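Local coordinates for enoyl-CoA hydratase (PDB 4JJT), which probably acts as a lyase of the crotonase-like enoyl-CoA hydratase/isomerase family, adding water across the double bond of enoyl-CoA thioesters, at residues Leu79-Pro84 with Ala225-Arg230. Sequence-based numbering, arbitrary orientation.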
ATOM      1  N   LEU A  79       4.306 -31.004  10.341  1.00102.08           N
ATOM      2  CA  LEU A  79       4.938 -29.721  10.630  1.00100.21           C
ATOM      3  C   LEU A  79       3.978 -28.749  11.317  1.00100.10           C
ATOM      4  O   LEU A  79       2.942 -28.391  10.758  1.00100.00           O
ATOM      5  CB  LEU A  79       5.498 -29.106   9.348  1.00101.89           C
ATOM      6  CG  LEU A  79       6.819 -28.351   9.498  1.00 98.51           C
ATOM      7  CD1 LEU A  79       7.870 -29.237  10.150  1.00 96.41           C
ATOM      8  CD2 LEU A  79       7.300 -27.857   8.144  1.00101.47           C
ATOM      9  N   PRO A  80       4.335 -28.320  12.538  1.00100.44           N
ATOM     10  CA  PRO A  80       3.529 -27.485  13.437  1.00 99.29           C
ATOM     11  C   PRO A  80       3.177 -26.111  12.869  1.00101.01           C
ATOM     12  O   PRO A  80       4.061 -25.363  12.453  1.00 99.58           O
ATOM     13  CB  PRO A  80       4.438 -27.318  14.659  1.00 93.30           C
ATOM     14  CG  PRO A  80       5.356 -28.484  14.608  1.00 95.04           C
ATOM     15  CD  PRO A  80       5.614 -28.705  13.158  1.00 99.59           C
ATOM     16  N   ASP A  81       1.889 -25.784  12.870  1.00103.06           N
ATOM     17  CA  ASP A  81       1.423 -24.474  12.427  1.00103.43           C
ATOM     18  C   ASP A  81       0.817 -23.678  13.584  1.00 96.07           C
ATOM     19  O   ASP A  81      -0.132 -24.119  14.228  1.00 95.14           O
ATOM     20  CB  ASP A  81       0.430 -24.612  11.269  1.00112.36           C
ATOM     21  CG  ASP A  81      -0.692 -25.585  11.571  1.00117.98           C
ATOM     22  OD1 ASP A  81      -1.707 -25.564  10.843  1.00121.78           O
ATOM     23  OD2 ASP A  81      -0.562 -26.367  12.536  1.00118.37           O
ATOM     24  N   ILE A  82       1.382 -22.502  13.840  1.00 88.22           N
ATOM     25  CA  ILE A  82       1.014 -21.708  15.009  1.00 78.67           C
ATOM     26  C   ILE A  82       0.601 -20.288  14.619  1.00 70.17           C
ATOM     27  O   ILE A  82       1.415 -19.514  14.120  1.00 65.11           O
ATOM     28  CB  ILE A  82       2.173 -21.635  16.030  1.00 75.77           C
ATOM     29  CG1 ILE A  82       2.693 -23.036  16.381  1.00 75.02           C
ATOM     30  CG2 ILE A  82       1.732 -20.899  17.284  1.00 74.52           C
ATOM     31  CD1 ILE A  82       3.862 -23.509  15.524  1.00 73.80           C
ATOM     32  N   SER A  83      -0.663 -19.955  14.860  1.00 67.68           N
ATOM     33  CA  SER A  83      -1.217 -18.654  14.489  1.00 57.48           C
ATOM     34  C   SER A  83      -0.805 -17.552  15.467  1.00 48.40           C
ATOM     35  O   SER A  83      -0.558 -17.824  16.640  1.00 46.44           O
ATOM     36  CB  SER A  83      -2.744 -18.739  14.429  1.00 59.00           C
ATOM     37  OG  SER A  83      -3.162 -19.794  13.578  1.00 70.43           O
ATOM     38  N   PRO A  84      -0.731 -16.298  14.988  1.00 44.90           N
ATOM     39  CA  PRO A  84      -0.386 -15.179  15.876  1.00 37.91           C
ATOM     40  C   PRO A  84      -1.530 -14.843  16.828  1.00 38.82           C
ATOM     41  O   PRO A  84      -2.689 -14.839  16.410  1.00 47.14           O
ATOM     42  CB  PRO A  84      -0.156 -14.024  14.900  1.00 35.75           C
ATOM     43  CG  PRO A  84      -0.989 -14.357  13.737  1.00 39.77           C
ATOM     44  CD  PRO A  84      -0.927 -15.847  13.600  1.00 41.43           C
ATOM     45  N   ALA A 225       3.388 -17.741   2.779  1.00 31.29           N
ATOM     46  CA  ALA A 225       4.656 -18.419   2.551  1.00 28.05           C
ATOM     47  C   ALA A 225       4.856 -19.549   3.552  1.00 30.43           C
ATOM     48  O   ALA A 225       5.403 -20.600   3.216  1.00 32.24           O
ATOM     49  CB  ALA A 225       5.803 -17.433   2.629  1.00 25.30           C
ATOM     50  N   ALA A 226       4.405 -19.329   4.782  1.00 33.90           N
ATOM     51  CA  ALA A 226       4.504 -20.343   5.826  1.00 26.42           C
ATOM     52  C   ALA A 226       3.553 -21.503   5.553  1.00 31.88           C
ATOM     53  O   ALA A 226       3.932 -22.667   5.663  1.00 35.27           O
ATOM     54  CB  ALA A 226       4.221 -19.727   7.186  1.00 25.41           C
ATOM     55  N   LYS A 227       2.318 -21.172   5.191  1.00 31.13           N
ATOM     56  CA  LYS A 227       1.314 -22.171   4.848  1.00 35.57           C
ATOM     57  C   LYS A 227       1.755 -22.988   3.638  1.00 37.64           C
ATOM     58  O   LYS A 227       1.538 -24.198   3.578  1.00 39.55           O
ATOM     59  CB  LYS A 227      -0.023 -21.487   4.551  1.00 42.91           C
ATOM     60  CG  LYS A 227      -1.117 -22.434   4.091  1.00 53.20           C
ATOM     61  CD  LYS A 227      -1.540 -23.366   5.207  1.00 66.66           C
ATOM     62  CE  LYS A 227      -2.155 -22.589   6.356  1.00 74.80           C
ATOM     63  NZ  LYS A 227      -2.541 -23.475   7.489  1.00 79.76           N
ATOM     64  N   GLN A 228       2.376 -22.313   2.676  1.00 35.92           N
ATOM     65  CA  GLN A 228       2.820 -22.949   1.443  1.00 37.91           C
ATOM     66  C   GLN A 228       4.018 -23.858   1.698  1.00 36.77           C
ATOM     67  O   GLN A 228       4.215 -24.854   1.005  1.00 39.35           O
ATOM     68  CB  GLN A 228       3.182 -21.887   0.403  1.00 48.80           C
ATOM     69  CG  GLN A 228       3.228 -22.404  -1.019  1.00 61.56           C
ATOM     70  CD  GLN A 228       3.664 -21.343  -2.010  1.00 70.47           C
ATOM     71  OE1 GLN A 228       4.465 -20.465  -1.689  1.00 71.04           O
ATOM     72  NE2 GLN A 228       3.135 -21.419  -3.226  1.00 73.07           N
ATOM     73  N   PHE A 229       4.819 -23.509   2.700  1.00 37.65           N
ATOM     74  CA  PHE A 229       6.011 -24.286   3.018  1.00 36.54           C
ATOM     75  C   PHE A 229       5.659 -25.555   3.779  1.00 40.91           C
ATOM     76  O   PHE A 229       6.235 -26.616   3.535  1.00 34.60           O
ATOM     77  CB  PHE A 229       7.011 -23.450   3.814  1.00 36.35           C
ATOM     78  CG  PHE A 229       8.273 -24.188   4.161  1.00 37.67           C
ATOM     79  CD1 PHE A 229       9.245 -24.400   3.205  1.00 37.76           C
ATOM     80  CD2 PHE A 229       8.491 -24.657   5.444  1.00 39.55           C
ATOM     81  CE1 PHE A 229      10.406 -25.072   3.517  1.00 40.20           C
ATOM     82  CE2 PHE A 229       9.649 -25.330   5.761  1.00 42.35           C
ATOM     83  CZ  PHE A 229      10.607 -25.536   4.797  1.00 43.94           C
ATOM     84  N   ARG A 230       4.712 -25.441   4.703  1.00 41.58           N
ATOM     85  CA  ARG A 230       4.245 -26.589   5.471  1.00 43.88           C
ATOM     86  C   ARG A 230       3.559 -27.602   4.567  1.00 47.65           C
ATOM     87  O   ARG A 230       3.662 -28.809   4.782  1.00 54.46           O
ATOM     88  CB  ARG A 230       3.282 -26.140   6.571  1.00 46.76           C
ATOM     89  CG  ARG A 230       3.901 -25.203   7.590  1.00 53.05           C
ATOM     90  CD  ARG A 230       2.907 -24.826   8.676  1.00 59.50           C
ATOM     91  NE  ARG A 230       2.759 -23.377   8.797  1.00 63.26           N
ATOM     92  CZ  ARG A 230       1.631 -22.719   8.548  1.00 61.63           C
ATOM     93  NH1 ARG A 230       1.588 -21.401   8.685  1.00 58.34           N
ATOM     94  NH2 ARG A 230       0.545 -23.380   8.168  1.00 62.38           N
TER
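L79 and R230 bring the two backbones nearest, their CA atoms 6.1 Å apart, where the irregular segment 79-84 passes residues 225-230 of the C-terminal helix 197-237, with no hydrogen bond between the two segments; one turn further on, L79 N bonds weakly to D234 OD1. From here the contact runs along the arginine to D81. R230 leaves the helix with CG anti to the carbonyl carbon (chi1 -62°) and bends at chi3, which lays its guanidinium between the loop and its own helix. D81 CB sits over one face, 3.3 Å from R230 NH2; the opposite face lies against A226 O and K227 CA. The two side chains cross at about a right angle, and the carboxylate plane is turned 52° from the guanidinium. D81 OD1, 4.1 Å from R230 NH2, lies clear of the guanidinium plane, where the N-H groups do not aim. K227, bent at chi2 and chi3, brings NZ to the in-plane edge of the guanidinium and within 4.0 Å of D81 OD1, too long for a salt bridge. At the other end, L79 CD2 meets F229 CE2 at 4.2 Å, although the leucine is poorly ordered. This surface contact ties the loop joining strands 54-59 and 93-97 of the crotonase-like domain to the C-terminal helix, which also packs through K227 on S83 of a second subunit and through F229 on A202 of a third. As a worked example of charge pairing without direct bonds, the carboxylate probably helps to balance the positive charge of K227 and R230; D81 is poorly ordered, consistent with so loose a pairing, and its fine geometry is less certain.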